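Local structure of phenol hydroxylase component phN (3U52) at residues 155-160 / 489-494; 93-98 / 347-352; 78-83 / 149-154; 87-92 / 215-220. The protein probably forms the large subunit of a multicomponent phenol hydroxylase, whose carboxylate-bridged diiron centre is thought to activate dioxygen for hydroxylation of the aromatic ring. All blocks are in the same frame, centred on the assembly; numbering follows the deposited sequence.

Following the chain from the N terminus, the end of helix 58-81 opens contact 3, the loop at 87-92 contact 4, and the start of helix 94-103 contact 2. Contact 3 closes first, at 149-154 in helix 125-155; the loop after that helix opens contact 1. Contact 4 closes at the end of helix 187-216 (215-220), contact 2 in the loop before helix 355-364 (347-352) and contact 1 on the C-terminal helix 490-498 (489-494). Contacts 3 and 4 cross, as do contacts 4 and 1; contact 2 crosses the other three; contacts 3 and 1 are in series. Lys98 bridges contacts 2 and 1, while Asp219 of contact 4 receives Tyr93 of contact 2 and Tyr152 of contact 3.

Contact 1: 155-160 / 489-494; sequences HFNGLH and SPDQKH. With CU (copper (II) ion), chain J.
A buried, metal-bridged contact joins His155 and the loop that follows helix 125-155 to the first turn of the C-terminal helix 490-498. The copper(II) ion links two parts of the mainly helical hydroxylase subunit that are more than 300 residues apart in sequence. His155 supplies ND1 at 2.1 Å from the copper and His494 supplies NE2 at 2.0 Å. For His494, CG lies opposite the backbone N (chi1 -166°), which swings the imidazole off the helix towards the metal; His155 meets the same ion through the nitrogen next to its CG. One helical turn before His494, Asp491 holds the loop by its carboxylate: Asn157 N donates to Asp491 OD1 at 3.0 Å, on the syn lone pair, with an N-H...O angle of 146°. The carboxylate stands almost perpendicular to the Phe156 ring, at 86°, with its CG in plane at the ring edge, whereas its plane is nearly parallel to that of the Asn157 side-chain amide. OD2 turns to Lys98 in a salt bridge. An alanine in place of Asp491 would probably leave Asn157 N without this acceptor and the buried Lys98 without its carboxylate partner. Ser489 N-caps the helix through a bond from Gln492 N to its OG. One water donates to both His155 O and Asp491 OD1, the latter at 2.8 Å.

Contact 2: 93-98 / 347-352; sequences YVNALK and NFHTWI
Asn95 reaches from helix 94-103 to the loop 347-352 with its amide set between two neighbours, His349 on the oxygen side and Trp351 on the nitrogen side. His349 N donates to Asn95 OD1 at 3.0 Å with a fairly straight N-H...O angle of 161°, and Lys98 NZ donates to the same OD1, also at 3.0 Å. Neither donor lies in the carbonyl plane: they approach from opposite faces, both about 50° out of it, so the oxygen is gripped from both sides. ND2 approaches Trp351 obliquely, 3.6 Å from CZ3, the amide and indole planes inclined to each other; this nitrogen also donates to Arg92 O. The contact thus pins the first turn of helix 94-103, in the hydroxylase helical core, against the extended loop between helices 331-342 and 355-364. Lys98 carries the other half. Beyond CG its chain is fully extended, which lays CD 3.5 Å from Asn347 O and 3.7 Å from Phe348 CB and brings NZ to 3.5 Å from His349 CD2. The ammonium also forms a salt bridge with Asp491 and donates to a water that in turn donates to Asn347 O. At Phe348, chi1 of 64° sends the ring away from Lys98, leaving CB to do the touching while the ring meets Tyr171 edge-to-face.

Contact 3: 78-83 / 149-154; sequences AFAQNN and MSHYNK
His151 extends from helix 125-155 onto the last turn of helix 58-81, and its torsions explain the fit. A chi1 of -176° points CG directly away from the backbone N, and the imidazole projects towards helix 58-81 until Ala80 CA sits over the centre of one ring face, 3.8 Å from the centroid, in a CH-pi contact. Ala80 CB is 3.7 Å from His151 ND1, while Asn83 OD1 lies in plane at the ring edge. NE2 is hydrogen-bonded to ND1 of His85, in the loop after helix 58-81. Phe79 takes the same extended setting, which carries its ring up against both His151 and Tyr152. It is inclined to both, its plane at 79° to the imidazole and 46° to the phenol ring, its CE2 3.8 Å from His151 CD2 and its CZ 3.3 Å from Tyr152 OH. That hydroxyl is hydrogen-bonded to Asp219 OD1, which fixes the phenol end beside Phe79. Beyond this aromatic cluster, helix 58-81 stops in a Schellman motif: Asn83, with positive phi, is its C-prime residue, Asn83 N bonds to Ala80 O and Gly84 N to Phe79 O.

Contact 4: 87-92 / 215-220; sequences NISDAR and AYNGDM
Ser89 and Asn217 join two loops by a pair of hydrogen bonds, one from the backbone and one from the side chain. Ser89 N donates to Asn217 O at 3.0 Å, approaching 45° above the carbonyl plane with an N-H...O angle of 146°. The same oxygen receives a CA-H...O contact from Ile88 CA at 3.2 Å. Ser89 OG donates to Asn217 OD1 at 2.8 Å, this time in the carbonyl plane and on a lone pair; a chi1 of 52° places the hydroxyl between the backbone N and the carbonyl carbon, facing the amide. Asn217 is satisfied at both ends, since OD1 also accepts from Asn286 N and ND2 donates to Gly213 O. A leucine in its place would probably leave the Ser89 hydroxyl and Asn286 N without their acceptor and Gly213 O without this donor. Gly218 runs close against Asn87 and Ile88, where a CB would clash with Asn87 O. Next to it, the Asp219 carboxylate accepts from Tyr152 OH at OD1 and from Tyr93 OH and Thr222 OG1 at OD2, while Ile88 CG2 packs 4.1 Å from Asp219 CB. Within 87-92, Asp90 OD1 takes Arg92 N at 2.9 Å in an Asx turn leading towards helix 94-103; on the other segment, Asp219 N-caps helix 220-250, which supplies diiron ligands Glu233 and His236.

Contact 1: 155-160 / 489-494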
# COMPACT_ATOMS: atom_id res chain seq x y z
N HIS A 155 9.96 10.55 16.81
CA HIS A 155 10.83 9.69 17.63
C HIS A 155 12.28 10.16 17.74
O HIS A 155 13.05 9.57 18.53
CB HIS A 155 10.81 8.24 17.11
CG HIS A 155 9.49 7.56 17.34
ND1 HIS A 155 9.14 7.04 18.57
CD2 HIS A 155 8.42 7.38 16.52
CE1 HIS A 155 7.90 6.57 18.51
NE2 HIS A 155 7.45 6.74 17.27
N PHE A 156 12.64 11.14 16.91
CA PHE A 156 14.03 11.64 16.84
C PHE A 156 14.07 13.18 16.84
O PHE A 156 13.07 13.82 16.51
CB PHE A 156 14.77 11.07 15.59
CG PHE A 156 14.91 9.56 15.60
CD1 PHE A 156 15.95 8.94 16.30
CD2 PHE A 156 13.96 8.76 14.96
CE1 PHE A 156 16.06 7.53 16.35
CE2 PHE A 156 14.06 7.36 14.96
CZ PHE A 156 15.12 6.73 15.65
N ASN A 157 15.21 13.77 17.19
CA ASN A 157 15.27 15.23 17.37
C ASN A 157 15.76 15.83 16.07
O ASN A 157 16.19 15.10 15.20
CB ASN A 157 16.15 15.59 18.58
CG ASN A 157 15.48 15.24 19.93
OD1 ASN A 157 14.29 15.47 20.11
ND2 ASN A 157 16.24 14.64 20.87
N GLY A 158 15.64 17.14 15.89
CA GLY A 158 16.24 17.81 14.77
C GLY A 158 15.41 17.82 13.49
O GLY A 158 15.84 18.39 12.49
N LEU A 159 14.22 17.23 13.51
CA LEU A 159 13.39 17.16 12.30
C LEU A 159 12.18 18.09 12.43
O LEU A 159 11.36 18.13 11.53
CB LEU A 159 12.89 15.71 12.07
CG LEU A 159 13.98 14.72 11.65
CD1 LEU A 159 14.00 13.54 12.56
CD2 LEU A 159 13.72 14.29 10.24
N HIS A 160 12.10 18.86 13.51
CA HIS A 160 10.83 19.48 13.93
C HIS A 160 10.53 20.85 13.36
O HIS A 160 9.37 21.34 13.47
CB HIS A 160 10.73 19.54 15.49
CG HIS A 160 11.92 20.16 16.15
ND1 HIS A 160 12.05 21.52 16.31
CD2 HIS A 160 13.06 19.61 16.63
CE1 HIS A 160 13.21 21.79 16.88
NE2 HIS A 160 13.85 20.65 17.07
N SER A 489 23.69 11.84 23.42
CA SER A 489 22.57 12.69 23.02
C SER A 489 21.31 11.98 23.40
O SER A 489 21.36 10.78 23.63
CB SER A 489 22.56 12.86 21.50
OG SER A 489 22.45 11.58 20.88
N PRO A 490 20.18 12.70 23.49
CA PRO A 490 18.88 12.01 23.68
C PRO A 490 18.54 11.00 22.59
O PRO A 490 18.02 9.92 22.92
CB PRO A 490 17.87 13.16 23.71
CG PRO A 490 18.67 14.36 24.09
CD PRO A 490 20.06 14.16 23.54
N ASP A 491 18.89 11.28 21.31
CA ASP A 491 18.71 10.27 20.25
C ASP A 491 19.44 8.97 20.58
O ASP A 491 18.82 7.91 20.51
CB ASP A 491 19.19 10.75 18.89
CG ASP A 491 18.14 11.61 18.10
OD1 ASP A 491 17.03 11.91 18.60
OD2 ASP A 491 18.45 11.98 16.93
N GLN A 492 20.75 9.04 20.94
CA GLN A 492 21.50 7.84 21.33
C GLN A 492 20.85 7.09 22.52
O GLN A 492 20.68 5.88 22.46
CB GLN A 492 22.97 8.15 21.67
CG GLN A 492 23.75 6.86 21.91
CD GLN A 492 25.06 7.06 22.64
OE1 GLN A 492 26.05 6.43 22.29
NE2 GLN A 492 25.08 7.89 23.66
N LYS A 493 20.47 7.81 23.57
CA LYS A 493 19.76 7.21 24.72
C LYS A 493 18.42 6.53 24.36
O LYS A 493 18.12 5.44 24.83
CB LYS A 493 19.57 8.28 25.82
CG LYS A 493 20.99 8.81 26.33
CD LYS A 493 20.91 9.92 27.41
CE LYS A 493 22.26 10.03 28.16
NZ LYS A 493 22.06 10.61 29.54
N HIS A 494 17.64 7.19 23.51
CA HIS A 494 16.37 6.65 23.03
C HIS A 494 16.60 5.42 22.14
O HIS A 494 15.93 4.39 22.29
CB HIS A 494 15.62 7.76 22.29
CG HIS A 494 14.18 7.46 22.05
ND1 HIS A 494 13.24 7.46 23.06
CD2 HIS A 494 13.52 7.18 20.91
CE1 HIS A 494 12.06 7.17 22.56
NE2 HIS A 494 12.20 7.00 21.25
CU CU J . 10.67 7.04 19.98
O HOH W 1 15.14 10.65 20.27
O HOH W 2 19.11 13.86 20.03

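Contact 2: 93-98 / 347-352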
# COMPACT_ATOMS: atom_id res chain seq x y z
N TYR A 93 21.96 7.15 11.68
CA TYR A 93 21.42 7.27 10.31
C TYR A 93 20.42 8.40 10.22
O TYR A 93 20.30 9.03 9.17
CB TYR A 93 20.76 5.94 9.86
CG TYR A 93 19.89 6.10 8.60
CD1 TYR A 93 20.46 6.07 7.30
CD2 TYR A 93 18.52 6.33 8.70
CE1 TYR A 93 19.66 6.22 6.16
CE2 TYR A 93 17.72 6.49 7.58
CZ TYR A 93 18.28 6.42 6.33
OH TYR A 93 17.42 6.62 5.26
N VAL A 94 19.66 8.67 11.29
CA VAL A 94 18.58 9.65 11.21
C VAL A 94 19.15 11.08 10.94
O VAL A 94 18.46 11.94 10.38
CB VAL A 94 17.69 9.60 12.44
CG1 VAL A 94 16.52 10.62 12.35
CG2 VAL A 94 17.18 8.16 12.63
N ASN A 95 20.42 11.30 11.26
CA ASN A 95 21.09 12.55 10.92
C ASN A 95 21.11 12.91 9.43
O ASN A 95 21.06 14.08 9.10
CB ASN A 95 22.45 12.61 11.58
CG ASN A 95 22.31 12.59 13.11
OD1 ASN A 95 21.90 13.58 13.70
ND2 ASN A 95 22.56 11.45 13.73
N ALA A 96 21.11 11.90 8.57
CA ALA A 96 20.99 12.09 7.15
C ALA A 96 19.62 12.65 6.86
O ALA A 96 19.48 13.50 6.00
CB ALA A 96 21.18 10.82 6.45
N LEU A 97 18.60 12.24 7.62
CA LEU A 97 17.22 12.73 7.37
C LEU A 97 16.95 14.15 7.90
O LEU A 97 16.10 14.89 7.36
CB LEU A 97 16.17 11.72 7.89
CG LEU A 97 16.29 10.25 7.40
CD1 LEU A 97 15.23 9.35 8.07
CD2 LEU A 97 16.24 10.10 5.86
N LYS A 98 17.66 14.52 8.98
CA LYS A 98 17.59 15.93 9.52
C LYS A 98 18.14 16.90 8.49
O LYS A 98 17.53 17.92 8.21
CB LYS A 98 18.40 16.04 10.81
CG LYS A 98 17.94 15.03 11.87
CD LYS A 98 18.87 14.96 13.06
CE LYS A 98 18.59 13.69 13.91
NZ LYS A 98 19.29 13.77 15.22
N ASN A 347 21.31 21.35 13.71
CA ASN A 347 20.15 20.60 14.16
C ASN A 347 20.36 19.10 13.94
O ASN A 347 19.41 18.34 13.90
CB ASN A 347 18.90 21.07 13.38
CG ASN A 347 19.01 20.81 11.88
OD1 ASN A 347 19.97 21.23 11.22
ND2 ASN A 347 17.98 20.15 11.30
N PHE A 348 21.61 18.70 13.75
CA PHE A 348 22.01 17.30 13.70
C PHE A 348 23.31 17.06 14.47
O PHE A 348 24.08 17.98 14.74
CB PHE A 348 22.07 16.70 12.26
CG PHE A 348 23.11 17.34 11.35
CD1 PHE A 348 24.44 16.93 11.39
CD2 PHE A 348 22.76 18.39 10.52
CE1 PHE A 348 25.41 17.54 10.53
CE2 PHE A 348 23.70 19.01 9.68
CZ PHE A 348 25.03 18.59 9.67
N HIS A 349 23.52 15.80 14.83
CA HIS A 349 24.73 15.37 15.55
C HIS A 349 25.89 14.95 14.65
O HIS A 349 25.69 14.59 13.49
CB HIS A 349 24.40 14.15 16.44
CG HIS A 349 23.20 14.36 17.32
ND1 HIS A 349 23.12 15.39 18.22
CD2 HIS A 349 22.04 13.68 17.42
CE1 HIS A 349 21.97 15.32 18.87
NE2 HIS A 349 21.28 14.30 18.39
N THR A 350 27.11 15.00 15.19
CA THR A 350 28.27 14.44 14.50
C THR A 350 29.01 13.61 15.55
O THR A 350 28.61 13.58 16.69
CB THR A 350 29.24 15.54 13.97
OG1 THR A 350 29.78 16.22 15.08
CG2 THR A 350 28.52 16.61 13.00
N TRP A 351 30.10 12.94 15.17
CA TRP A 351 30.72 11.99 16.09
C TRP A 351 32.00 11.61 15.40
O TRP A 351 32.19 11.96 14.23
CB TRP A 351 29.85 10.72 16.27
CG TRP A 351 29.46 10.07 14.93
CD1 TRP A 351 30.21 9.16 14.22
CD2 TRP A 351 28.29 10.31 14.12
NE1 TRP A 351 29.60 8.83 13.02
CE2 TRP A 351 28.41 9.51 12.94
CE3 TRP A 351 27.15 11.10 14.27
CZ2 TRP A 351 27.41 9.48 11.94
CZ3 TRP A 351 26.16 11.09 13.25
CH2 TRP A 351 26.30 10.30 12.10
N ILE A 352 32.86 10.90 16.10
CA ILE A 352 34.04 10.34 15.45
C ILE A 352 33.68 8.96 14.84
O ILE A 352 33.09 8.15 15.51
CB ILE A 352 35.22 10.28 16.47
CG1 ILE A 352 35.57 11.71 16.89
CG2 ILE A 352 36.43 9.55 15.89
CD1 ILE A 352 36.43 11.77 18.12
O HOH W 3 19.27 16.28 16.33

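Contact 3: 78-83 / 149-154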
# COMPACT_ATOMS: atom_id res chain seq x y z
N ALA A 78 1.75 1.57 7.12
CA ALA A 78 2.23 0.28 7.63
C ALA A 78 3.55 0.45 8.40
O ALA A 78 3.81 -0.23 9.43
CB ALA A 78 2.47 -0.69 6.47
N PHE A 79 4.40 1.31 7.85
CA PHE A 79 5.69 1.67 8.46
C PHE A 79 5.47 2.25 9.84
O PHE A 79 6.09 1.78 10.81
CB PHE A 79 6.43 2.66 7.54
CG PHE A 79 7.75 3.13 8.09
CD1 PHE A 79 8.89 2.40 7.89
CD2 PHE A 79 7.83 4.34 8.78
CE1 PHE A 79 10.15 2.85 8.39
CE2 PHE A 79 9.06 4.79 9.28
CZ PHE A 79 10.20 4.04 9.08
N ALA A 80 4.56 3.22 9.94
CA ALA A 80 4.23 3.90 11.18
C ALA A 80 3.52 2.99 12.20
O ALA A 80 3.87 3.02 13.39
CB ALA A 80 3.35 5.14 10.90
N GLN A 81 2.52 2.22 11.72
CA GLN A 81 1.76 1.30 12.56
C GLN A 81 2.68 0.21 13.15
O GLN A 81 2.50 -0.18 14.31
CB GLN A 81 0.47 0.76 11.86
CG GLN A 81 0.36 -0.75 11.44
CD GLN A 81 -0.34 -1.02 10.02
OE1 GLN A 81 -1.19 -0.21 9.54
NE2 GLN A 81 0.03 -2.17 9.35
N ASN A 82 3.70 -0.21 12.39
CA ASN A 82 4.66 -1.23 12.81
C ASN A 82 5.99 -0.72 13.39
O ASN A 82 6.95 -1.49 13.52
CB ASN A 82 4.85 -2.27 11.70
CG ASN A 82 3.54 -3.02 11.41
OD1 ASN A 82 3.06 -3.78 12.26
ND2 ASN A 82 2.93 -2.74 10.26
N ASN A 83 6.02 0.56 13.77
CA ASN A 83 7.22 1.20 14.30
C ASN A 83 8.46 0.84 13.54
O ASN A 83 9.43 0.32 14.08
CB ASN A 83 7.36 0.91 15.78
CG ASN A 83 6.32 1.64 16.59
OD1 ASN A 83 6.17 2.88 16.52
ND2 ASN A 83 5.57 0.87 17.35
N MET A 149 8.78 11.68 6.46
CA MET A 149 9.59 12.04 7.62
C MET A 149 8.77 12.18 8.90
O MET A 149 9.31 12.25 10.00
CB MET A 149 10.33 13.35 7.36
CG MET A 149 11.46 13.28 6.31
SD MET A 149 12.59 11.95 6.78
CE MET A 149 12.15 10.54 5.76
N SER A 150 7.45 12.19 8.75
CA SER A 150 6.56 12.51 9.84
C SER A 150 6.80 11.62 11.04
O SER A 150 6.87 12.09 12.17
CB SER A 150 5.13 12.35 9.38
OG SER A 150 4.29 12.97 10.33
N HIS A 151 6.96 10.33 10.78
CA HIS A 151 7.05 9.35 11.84
C HIS A 151 8.45 9.44 12.46
O HIS A 151 8.59 9.22 13.67
CB HIS A 151 6.78 7.94 11.28
CG HIS A 151 6.75 6.86 12.33
ND1 HIS A 151 5.71 6.72 13.22
CD2 HIS A 151 7.66 5.91 12.65
CE1 HIS A 151 5.94 5.68 14.00
NE2 HIS A 151 7.12 5.17 13.68
N TYR A 152 9.44 9.83 11.67
CA TYR A 152 10.81 10.02 12.23
C TYR A 152 10.85 11.20 13.19
O TYR A 152 11.48 11.13 14.25
CB TYR A 152 11.88 10.15 11.14
CG TYR A 152 12.21 8.84 10.44
CD1 TYR A 152 11.73 8.55 9.18
CD2 TYR A 152 13.06 7.89 11.06
CE1 TYR A 152 12.06 7.33 8.53
CE2 TYR A 152 13.36 6.69 10.47
CZ TYR A 152 12.88 6.41 9.19
OH TYR A 152 13.21 5.20 8.62
N ASN A 153 10.13 12.26 12.83
CA ASN A 153 9.96 13.46 13.65
C ASN A 153 9.31 13.17 15.01
O ASN A 153 9.62 13.84 16.01
CB ASN A 153 9.13 14.52 12.91
CG ASN A 153 8.85 15.75 13.78
OD1 ASN A 153 7.67 16.08 14.09
ND2 ASN A 153 9.91 16.40 14.22
N LYS A 154 8.44 12.17 15.08
CA LYS A 154 7.89 11.78 16.39
C LYS A 154 8.87 11.10 17.34
O LYS A 154 8.62 11.07 18.57
CB LYS A 154 6.68 10.87 16.21
CG LYS A 154 5.62 11.55 15.33
CD LYS A 154 4.36 10.72 15.22
CE LYS A 154 3.46 11.33 14.18
NZ LYS A 154 2.11 10.66 14.20

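Contact 4: 87-92 / 215-220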
# COMPACT_ATOMS: atom_id res chain seq x y z
N ASN A 87 13.73 -0.44 12.96
CA ASN A 87 14.49 -1.36 12.10
C ASN A 87 15.60 -0.73 11.28
O ASN A 87 16.26 -1.43 10.52
CB ASN A 87 13.55 -2.12 11.17
CG ASN A 87 12.51 -2.93 11.94
OD1 ASN A 87 11.35 -3.06 11.52
ND2 ASN A 87 12.93 -3.48 13.06
N ILE A 88 15.87 0.56 11.47
CA ILE A 88 17.02 1.16 10.82
C ILE A 88 18.32 0.60 11.42
O ILE A 88 18.30 0.00 12.50
CB ILE A 88 17.01 2.74 10.87
CG1 ILE A 88 16.97 3.28 12.30
CG2 ILE A 88 15.88 3.33 9.96
CD1 ILE A 88 17.08 4.82 12.39
N SER A 89 19.42 0.74 10.70
CA SER A 89 20.72 0.18 11.11
C SER A 89 21.18 0.72 12.50
O SER A 89 21.65 -0.06 13.35
CB SER A 89 21.77 0.45 10.04
OG SER A 89 21.77 1.85 9.73
N ASP A 90 21.02 2.03 12.71
CA ASP A 90 21.48 2.76 13.92
C ASP A 90 20.91 4.15 13.88
O ASP A 90 20.71 4.71 12.80
CB ASP A 90 23.02 2.89 13.92
CG ASP A 90 23.56 3.51 15.22
OD1 ASP A 90 23.88 4.70 15.24
OD2 ASP A 90 23.55 2.81 16.25
N ALA A 91 20.65 4.74 15.05
CA ALA A 91 20.05 6.07 15.12
C ALA A 91 20.97 7.16 14.50
O ALA A 91 20.45 8.22 14.14
CB ALA A 91 19.69 6.43 16.52
N ARG A 92 22.28 6.89 14.35
CA ARG A 92 23.18 7.84 13.67
C ARG A 92 22.60 8.15 12.29
O ARG A 92 22.76 9.26 11.77
CB ARG A 92 24.62 7.32 13.49
CG ARG A 92 25.44 7.26 14.80
CD ARG A 92 26.88 6.73 14.58
NE ARG A 92 26.87 5.44 13.88
CZ ARG A 92 27.92 4.82 13.32
NH1 ARG A 92 29.14 5.38 13.36
NH2 ARG A 92 27.77 3.63 12.71
N ALA A 215 18.05 2.19 1.41
CA ALA A 215 17.91 0.75 1.13
C ALA A 215 18.93 -0.03 1.96
O ALA A 215 18.57 -1.06 2.47
CB ALA A 215 18.08 0.44 -0.34
N TYR A 216 20.15 0.48 2.15
CA TYR A 216 21.19 -0.27 2.90
C TYR A 216 21.08 -0.10 4.42
O TYR A 216 21.80 -0.76 5.16
CB TYR A 216 22.58 0.14 2.47
CG TYR A 216 23.06 -0.36 1.10
CD1 TYR A 216 22.23 -0.36 -0.01
CD2 TYR A 216 24.39 -0.76 0.94
CE1 TYR A 216 22.69 -0.79 -1.25
CE2 TYR A 216 24.86 -1.20 -0.29
CZ TYR A 216 24.01 -1.19 -1.38
OH TYR A 216 24.52 -1.64 -2.60
N ASN A 217 20.20 0.79 4.87
CA ASN A 217 20.12 1.12 6.26
C ASN A 217 18.75 0.91 6.86
O ASN A 217 18.47 1.41 7.96
CB ASN A 217 20.68 2.52 6.52
CG ASN A 217 22.16 2.58 6.30
OD1 ASN A 217 22.93 2.32 7.23
ND2 ASN A 217 22.58 2.80 5.07
N GLY A 218 17.87 0.23 6.13
CA GLY A 218 16.62 -0.26 6.73
C GLY A 218 15.48 0.74 6.79
O GLY A 218 14.48 0.55 7.55
N ASP A 219 15.60 1.79 5.98
CA ASP A 219 14.63 2.90 6.06
C ASP A 219 13.62 2.69 4.92
O ASP A 219 13.83 3.14 3.78
CB ASP A 219 15.38 4.24 5.96
CG ASP A 219 14.45 5.45 5.89
OD1 ASP A 219 13.23 5.35 6.16
OD2 ASP A 219 14.96 6.55 5.58
N MET A 220 12.55 1.97 5.24
CA MET A 220 11.56 1.59 4.25
C MET A 220 10.78 2.78 3.73
O MET A 220 10.45 2.81 2.54
CB MET A 220 10.60 0.58 4.83
CG MET A 220 9.52 0.14 3.85
SD MET A 220 8.33 -1.01 4.62
CE MET A 220 9.43 -2.33 5.13